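Local coordinates for protein H subunit of photosynthetic reaction center complex (Rhodopseudomonas palustris, PDB 6Z5S) that probably caps the cytoplasmic face of the photosynthetic reaction centre with a globular PRC-barrel domain, tethered by a single transmembrane helix, and supports its quinone electron transfer, at residues 154-159 with 209-214; 81-86 with 105-110; 125-130 with 224-229. All blocks are in the same frame, centred on the assembly; numbering follows the deposited sequence.

Contact 1: residues 154-159 with 209-214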
loop_
_atom_site.group_PDB
_atom_site.type_symbol
_atom_site.label_atom_id
_atom_site.label_comp_id
_atom_site.label_asym_id
_atom_site.label_seq_id
_atom_site.Cartn_x
_atom_site.Cartn_y
_atom_site.Cartn_z
ATOM N N GLY D 154 36.422 -0.347 22.214
ATOM C CA GLY D 154 36.551 -0.213 20.775
ATOM C C GLY D 154 36.077 -1.425 20.001
ATOM O O GLY D 154 35.291 -2.225 20.511
ATOM N N CYS D 155 36.531 -1.563 18.757
ATOM C CA CYS D 155 36.228 -2.747 17.966
ATOM C C CYS D 155 37.286 -3.823 18.114
ATOM O O CYS D 155 36.973 -5.013 18.015
ATOM C CB CYS D 155 36.087 -2.385 16.488
ATOM S SG CYS D 155 35.730 -3.790 15.413
ATOM N N ASP D 156 38.534 -3.434 18.347
ATOM C CA ASP D 156 39.610 -4.381 18.576
ATOM C C ASP D 156 39.720 -4.794 20.037
ATOM O O ASP D 156 40.764 -5.308 20.450
ATOM C CB ASP D 156 40.933 -3.794 18.090
ATOM C CG ASP D 156 41.330 -2.554 18.853
ATOM O OD1 ASP D 156 40.452 -1.937 19.485
ATOM O OD2 ASP D 156 42.520 -2.191 18.816
ATOM N N GLY D 157 38.672 -4.570 20.828
ATOM C CA GLY D 157 38.649 -4.987 22.209
ATOM C C GLY D 157 39.312 -4.043 23.184
ATOM O O GLY D 157 39.215 -4.264 24.396
ATOM N N VAL D 158 39.985 -3.005 22.708
ATOM C CA VAL D 158 40.585 -2.023 23.602
ATOM C C VAL D 158 39.492 -1.129 24.159
ATOM O O VAL D 158 38.652 -0.616 23.412
ATOM C CB VAL D 158 41.650 -1.197 22.869
ATOM C CG1 VAL D 158 42.445 -0.380 23.858
ATOM C CG2 VAL D 158 42.562 -2.107 22.084
ATOM N N VAL D 159 39.492 -0.943 25.478
ATOM C CA VAL D 159 38.563 -0.002 26.085
ATOM C C VAL D 159 38.887 1.401 25.597
ATOM O O VAL D 159 40.055 1.809 25.529
ATOM C CB VAL D 159 38.608 -0.108 27.621
ATOM C CG1 VAL D 159 39.912 0.434 28.178
ATOM C CG2 VAL D 159 37.431 0.621 28.233
ATOM N N ALA D 209 32.576 0.024 15.076
ATOM C CA ALA D 209 32.914 0.824 13.905
ATOM C C ALA D 209 34.374 1.251 13.930
ATOM O O ALA D 209 35.102 1.053 12.955
ATOM C CB ALA D 209 31.998 2.041 13.818
ATOM N N ILE D 210 34.819 1.836 15.035
ATOM C CA ILE D 210 36.207 2.228 15.207
ATOM C C ILE D 210 36.793 1.401 16.339
ATOM O O ILE D 210 36.080 0.722 17.075
ATOM C CB ILE D 210 36.355 3.729 15.493
ATOM C CG1 ILE D 210 35.843 4.049 16.894
ATOM C CG2 ILE D 210 35.587 4.533 14.468
ATOM C CD1 ILE D 210 35.795 5.517 17.198
ATOM N N ARG D 211 38.110 1.470 16.474
ATOM C CA ARG D 211 38.781 0.746 17.537
ATOM C C ARG D 211 38.972 1.654 18.749
ATOM O O ARG D 211 38.570 2.818 18.754
ATOM C CB ARG D 211 40.108 0.184 17.046
ATOM C CG ARG D 211 41.025 1.201 16.436
ATOM C CD ARG D 211 42.362 0.579 16.109
ATOM N NE ARG D 211 43.363 1.599 15.835
ATOM C CZ ARG D 211 43.654 2.040 14.619
ATOM N NH1 ARG D 211 44.577 2.975 14.456
ATOM N NH2 ARG D 211 43.021 1.543 13.565
ATOM N N GLY D 212 39.617 1.113 19.782
ATOM C CA GLY D 212 39.581 1.755 21.087
ATOM C C GLY D 212 40.248 3.116 21.125
ATOM O O GLY D 212 39.743 4.042 21.763
ATOM N N ASP D 213 41.393 3.258 20.463
ATOM C CA ASP D 213 42.112 4.524 20.537
ATOM C C ASP D 213 41.429 5.610 19.722
ATOM O O ASP D 213 41.515 6.792 20.072
ATOM C CB ASP D 213 43.547 4.345 20.057
ATOM C CG ASP D 213 43.619 3.730 18.681
ATOM O OD1 ASP D 213 43.062 2.629 18.497
ATOM O OD2 ASP D 213 44.218 4.352 17.781
ATOM N N GLN D 214 40.742 5.229 18.644
ATOM C CA GLN D 214 40.144 6.201 17.739
ATOM C C GLN D 214 39.130 7.102 18.422
ATOM O O GLN D 214 38.774 8.140 17.856
ATOM C CB GLN D 214 39.486 5.480 16.569
ATOM C CG GLN D 214 40.448 4.634 15.776
ATOM C CD GLN D 214 39.936 4.319 14.395
ATOM O OE1 GLN D 214 39.389 3.248 14.154
ATOM N NE2 GLN D 214 40.110 5.256 13.476
#
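Asp-156 carries its CG between the backbone N and the carbonyl carbon (chi1 63°), and Arg-211 does the same across the gap, which lays the carboxylate against Arg-211 CB while the guanidinium leads away. Asp-156 OD1 lies 3.3 Å from Arg-211 CB and takes the backbone N-H of Gly-212 at 3.2 Å from that N, on the syn side and 30° out of the carboxylate plane. The same OD1 also receives a weak bond from Val-158 N, closing an Asx turn within its own loop. Carboxylate and guanidinium are turned 63° apart and do not pair; Arg-211 NE instead makes a salt bridge with Asp-213 OD1. With an alanine at Asp-156, Gly-212 N would probably lose its acceptor and the 156-158 turn its side-chain tie. Beside this, Cys-155 N reaches Ile-210 O at 2.9 Å, a weak, bent bond, with Cys-155 CB resting against that same oxygen. Gly-154 and Gly-212 meet backbone to backbone, and Gly-212 CA makes a bent C-H...O contact with Val-158 O, 3.4 Å away. On the far side Ile-210 packs against Tyr-238 and Tyr-239 of helix 229-245. This is loop-to-loop bonding within the PRC-barrel domain: an Asx turn between strands 152-153 and 161-169 docks on the chain that follows strand 205-206.

Contact 2: residues 81-86 with 105-110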
loop_
_atom_site.group_PDB
_atom_site.type_symbol
_atom_site.label_atom_id
_atom_site.label_comp_id
_atom_site.label_asym_id
_atom_site.label_seq_id
_atom_site.Cartn_x
_atom_site.Cartn_y
_atom_site.Cartn_z
ATOM N N PRO D 81 31.880 20.731 -2.095
ATOM C CA PRO D 81 32.221 20.239 -3.434
ATOM C C PRO D 81 33.624 19.675 -3.535
ATOM O O PRO D 81 33.810 18.544 -3.987
ATOM C CB PRO D 81 32.067 21.485 -4.312
ATOM C CG PRO D 81 31.273 22.440 -3.500
ATOM C CD PRO D 81 31.631 22.177 -2.091
ATOM N N ASN D 82 34.618 20.447 -3.122
ATOM C CA ASN D 82 36.014 20.046 -3.222
ATOM C C ASN D 82 36.456 19.440 -1.898
ATOM O O ASN D 82 36.384 20.098 -0.856
ATOM C CB ASN D 82 36.887 21.237 -3.599
ATOM C CG ASN D 82 36.479 22.496 -2.877
ATOM O OD1 ASN D 82 35.308 22.867 -2.879
ATOM N ND2 ASN D 82 37.442 23.167 -2.259
ATOM N N VAL D 83 36.906 18.191 -1.943
ATOM C CA VAL D 83 37.348 17.457 -0.773
ATOM C C VAL D 83 38.669 16.771 -1.100
ATOM O O VAL D 83 39.220 16.928 -2.186
ATOM C CB VAL D 83 36.298 16.437 -0.293
ATOM C CG1 VAL D 83 35.061 17.148 0.200
ATOM C CG2 VAL D 83 35.936 15.502 -1.416
ATOM N N ALA D 84 39.173 16.000 -0.137
ATOM C CA ALA D 84 40.491 15.375 -0.247
ATOM C C ALA D 84 40.352 14.025 -0.940
ATOM O O ALA D 84 40.402 12.961 -0.322
ATOM C CB ALA D 84 41.126 15.234 1.128
ATOM N N LEU D 85 40.191 14.077 -2.257
ATOM C CA LEU D 85 39.977 12.882 -3.055
ATOM C C LEU D 85 40.697 13.024 -4.384
ATOM O O LEU D 85 40.825 14.125 -4.919
ATOM C CB LEU D 85 38.487 12.633 -3.300
ATOM C CG LEU D 85 37.706 11.954 -2.185
ATOM C CD1 LEU D 85 36.237 12.045 -2.472
ATOM C CD2 LEU D 85 38.123 10.514 -2.065
ATOM N N THR D 86 41.163 11.899 -4.915
ATOM C CA THR D 86 41.776 11.925 -6.229
ATOM C C THR D 86 41.263 10.767 -7.071
ATOM O O THR D 86 41.094 9.658 -6.565
ATOM C CB THR D 86 43.307 11.874 -6.135
ATOM O OG1 THR D 86 43.865 11.989 -7.447
ATOM C CG2 THR D 86 43.784 10.585 -5.492
ATOM N N ASP D 105 39.259 13.847 6.759
ATOM C CA ASP D 105 38.826 14.515 5.540
ATOM C C ASP D 105 37.312 14.541 5.420
ATOM O O ASP D 105 36.752 15.491 4.862
ATOM C CB ASP D 105 39.425 13.823 4.323
ATOM C CG ASP D 105 40.923 13.688 4.414
ATOM O OD1 ASP D 105 41.529 14.365 5.266
ATOM O OD2 ASP D 105 41.492 12.894 3.640
ATOM N N GLY D 106 36.636 13.520 5.932
ATOM C CA GLY D 106 35.212 13.410 5.722
ATOM C C GLY D 106 34.897 13.036 4.292
ATOM O O GLY D 106 34.235 13.789 3.575
ATOM N N VAL D 107 35.381 11.874 3.859
ATOM C CA VAL D 107 35.154 11.381 2.511
ATOM C C VAL D 107 34.629 9.958 2.596
ATOM O O VAL D 107 34.836 9.251 3.583
ATOM C CB VAL D 107 36.426 11.433 1.643
ATOM C CG1 VAL D 107 36.925 12.851 1.533
ATOM C CG2 VAL D 107 37.492 10.539 2.218
ATOM N N GLY D 108 33.935 9.546 1.542
ATOM C CA GLY D 108 33.371 8.221 1.473
ATOM C C GLY D 108 32.273 8.016 2.487
ATOM O O GLY D 108 31.457 8.904 2.740
ATOM N N PRO D 109 32.226 6.825 3.090
ATOM C CA PRO D 109 31.294 6.603 4.203
ATOM C C PRO D 109 31.502 7.551 5.364
ATOM O O PRO D 109 30.631 7.631 6.235
ATOM C CB PRO D 109 31.583 5.157 4.615
ATOM C CG PRO D 109 32.159 4.543 3.420
ATOM C CD PRO D 109 32.941 5.597 2.723
ATOM N N GLY D 110 32.618 8.268 5.409
ATOM C CA GLY D 110 32.874 9.245 6.440
ATOM C C GLY D 110 32.548 10.669 6.066
ATOM O O GLY D 110 32.960 11.588 6.781
#
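The carboxylate of Asp-105 offers one of its faces to the methyl of Ala-84: Ala-84 CB sits above the CG-OD2 bond, 3.5 Å from Asp-105 OD2 and 3.6 Å from Asp-105 CG. This is van der Waals contact against a flat polar group. Next to this pair, Val-107 pushes its CG1 into the bend of the other segment. That methyl stands anti to the valine's own carbonyl carbon (chi1 -60°), where it meets Leu-85 CG at 3.9 Å and Val-83 CB at 4.1 Å, with Ala-84 O also alongside. The leucine and valine side chains lie antiparallel, side by side, and both leucine methyls are near Val-107 CB. The bend itself is an inverse gamma turn centred on Ala-84, closed by a weak bond from Leu-85 N to Val-83 O; it turns the chain into strand 85-87, the first arm of the two-stranded antiparallel hairpin with 96-98. The other segment begins where helix 102-105 ends, and Gly-106, the first residue past the helix, takes a positive phi, which favours glycine. Arg-80, just ahead of the first segment, donates to the carbonyl oxygens of Asp-105 and Gly-106, a polar link beside the apolar one. On strand 96-98, Leu-85 touches Phe-96 and Val-107 touches Pro-98, while Gly-108 makes backbone hydrogen bonds to a neighbouring protein chain, whose backbone packs on Leu-85 and Pro-109.

Contact 3: residues 125-130 with 224-229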
loop_
_atom_site.group_PDB
_atom_site.type_symbol
_atom_site.label_atom_id
_atom_site.label_comp_id
_atom_site.label_asym_id
_atom_site.label_seq_id
_atom_site.Cartn_x
_atom_site.Cartn_y
_atom_site.Cartn_z
ATOM N N ASN D 125 12.358 27.189 21.184
ATOM C CA ASN D 125 13.588 27.916 20.880
ATOM C C ASN D 125 14.728 27.497 21.803
ATOM O O ASN D 125 15.536 28.318 22.237
ATOM C CB ASN D 125 13.359 29.425 20.939
ATOM C CG ASN D 125 12.517 29.921 19.789
ATOM O OD1 ASN D 125 12.724 29.531 18.642
ATOM N ND2 ASN D 125 11.547 30.773 20.090
ATOM N N LEU D 126 14.788 26.210 22.111
ATOM C CA LEU D 126 15.872 25.645 22.891
ATOM C C LEU D 126 16.406 24.412 22.184
ATOM O O LEU D 126 15.658 23.721 21.491
ATOM C CB LEU D 126 15.400 25.265 24.299
ATOM C CG LEU D 126 14.899 26.429 25.145
ATOM C CD1 LEU D 126 14.358 25.920 26.465
ATOM C CD2 LEU D 126 16.002 27.445 25.365
ATOM N N PRO D 127 17.692 24.117 22.333
ATOM C CA PRO D 127 18.240 22.904 21.715
ATOM C C PRO D 127 17.482 21.668 22.168
ATOM O O PRO D 127 17.180 21.503 23.350
ATOM C CB PRO D 127 19.691 22.892 22.195
ATOM C CG PRO D 127 19.996 24.317 22.463
ATOM C CD PRO D 127 18.735 24.914 22.994
ATOM N N ILE D 128 17.167 20.799 21.213
ATOM C CA ILE D 128 16.411 19.596 21.529
ATOM C C ILE D 128 17.316 18.442 21.940
ATOM O O ILE D 128 16.894 17.574 22.707
ATOM C CB ILE D 128 15.521 19.192 20.345
ATOM C CG1 ILE D 128 16.366 18.933 19.106
ATOM C CG2 ILE D 128 14.510 20.270 20.060
ATOM C CD1 ILE D 128 15.564 18.507 17.913
ATOM N N ILE D 129 18.547 18.399 21.442
ATOM C CA ILE D 129 19.493 17.356 21.815
ATOM C C ILE D 129 20.339 17.916 22.950
ATOM O O ILE D 129 21.193 18.774 22.740
ATOM C CB ILE D 129 20.350 16.915 20.630
ATOM C CG1 ILE D 129 19.459 16.460 19.480
ATOM C CG2 ILE D 129 21.281 15.800 21.049
ATOM C CD1 ILE D 129 20.204 15.761 18.382
ATOM N N VAL D 130 20.091 17.431 24.163
ATOM C CA VAL D 130 20.762 17.965 25.349
ATOM C C VAL D 130 21.144 16.824 26.266
ATOM O O VAL D 130 20.539 15.745 26.240
ATOM C CB VAL D 130 19.867 18.960 26.112
ATOM C CG1 VAL D 130 19.622 20.196 25.283
ATOM C CG2 VAL D 130 18.558 18.306 26.475
ATOM N N GLY D 224 29.130 22.691 25.624
ATOM C CA GLY D 224 29.196 21.531 26.484
ATOM C C GLY D 224 27.851 20.872 26.693
ATOM O O GLY D 224 27.776 19.662 26.918
ATOM N N ASP D 225 26.777 21.657 26.621
ATOM C CA ASP D 225 25.437 21.145 26.867
ATOM C C ASP D 225 24.539 21.274 25.645
ATOM O O ASP D 225 23.318 21.159 25.763
ATOM C CB ASP D 225 24.806 21.856 28.061
ATOM C CG ASP D 225 25.520 21.550 29.356
ATOM O OD1 ASP D 225 26.137 20.469 29.455
ATOM O OD2 ASP D 225 25.459 22.388 30.278
ATOM N N GLN D 226 25.115 21.515 24.474
ATOM C CA GLN D 226 24.338 21.550 23.250
ATOM C C GLN D 226 25.252 21.202 22.090
ATOM O O GLN D 226 26.451 21.481 22.118
ATOM C CB GLN D 226 23.676 22.913 23.041
ATOM C CG GLN D 226 24.598 23.973 22.497
ATOM C CD GLN D 226 23.964 25.340 22.505
ATOM O OE1 GLN D 226 23.151 25.650 23.371
ATOM N NE2 GLN D 226 24.330 26.168 21.540
ATOM N N VAL D 227 24.673 20.579 21.074
ATOM C CA VAL D 227 25.410 20.126 19.906
ATOM C C VAL D 227 24.732 20.681 18.664
ATOM O O VAL D 227 23.502 20.669 18.558
ATOM C CB VAL D 227 25.504 18.585 19.866
ATOM C CG1 VAL D 227 24.125 17.958 19.834
ATOM C CG2 VAL D 227 26.323 18.127 18.678
ATOM N N SER D 228 25.531 21.196 17.740
ATOM C CA SER D 228 25.014 21.780 16.516
ATOM C C SER D 228 24.817 20.707 15.452
ATOM O O SER D 228 25.338 19.596 15.546
ATOM C CB SER D 228 25.957 22.863 16.005
ATOM O OG SER D 228 27.082 22.290 15.376
ATOM N N LYS D 229 24.049 21.055 14.420
ATOM C CA LYS D 229 23.830 20.128 13.316
ATOM C C LYS D 229 25.141 19.758 12.639
ATOM O O LYS D 229 25.335 18.610 12.219
ATOM C CB LYS D 229 22.862 20.742 12.310
ATOM C CG LYS D 229 21.411 20.664 12.729
ATOM C CD LYS D 229 20.523 21.468 11.807
ATOM C CE LYS D 229 20.470 22.919 12.224
ATOM N NZ LYS D 229 19.592 23.703 11.323
#
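Pro-127 and Gln-226 cross at an angle, and Pro-127 CG, a corner of the ring, approaches the amide oxygen from off the amide plane: it is 3.5 Å from Gln-226 OE1 and 4.1 Å from Gln-226 CD. With CG of Gln-226 between its backbone N and carbonyl carbon (chi1 79°), the extended chain beyond carries that oxygen to Pro-127 CG, while Gln-226 CB touches the same ring from its own end, 4.0 Å from Pro-127 CG. Two residues on in one segment and one in the other, Ile-129 and Val-227 cross in a similar way, branch against branch, with Ile-129 CG2 3.8 Å from Val-227 CG1. Trp-167 of strand 161-169 and Glu-232 of helix 229-245 each touch both of these side chains, so the pair is wedged between sheet and helix. Val-130 turns a methyl to the backbone instead, its CG1 lying 3.8 Å from Asp-225 O. The carboxylate of Asp-225 takes no part here; it forms a salt bridge with Arg-133. Strand 129-131 is, within this chain, an outermost strand of the four-stranded antiparallel sheet and bonds through Val-130 to Val-168. Segment 224-229 lies against it without backbone pairing, then enters helix 229-245 at the N-cap residue Ser-228, whose OG caps a helix N while Glu-231 OE1 accepts from Ser-228 N, as in a capping box. Between the two segments the grip is van der Waals, so their relative placement probably depends on fit, while the polar bonds that hold each run to residues outside this pairing.

Overall arrangement
Contact 2 is a surface contact; contacts 1 and 3 are partly buried, each mixing buried and exposed residues. Other protein chains meet residues of contacts 2 and 3, whereas none touches contact 1. Contacts 1 and 3 both draw on the one loop 207-228, which meets the 154-159 loop in contact 1 and edge strand 129-131 in contact 3, yet their centres are 27 Å apart. Helix 229-245 is common ground: it borders contacts 1 and 3, and Pro-109 of contact 2 packs on it as well. The chemistry differs sharply. Contact 1 is joined by hydrogen bonds between loops, whereas contacts 2 and 3 rest on van der Waals contact, in part of carbon against polar oxygens.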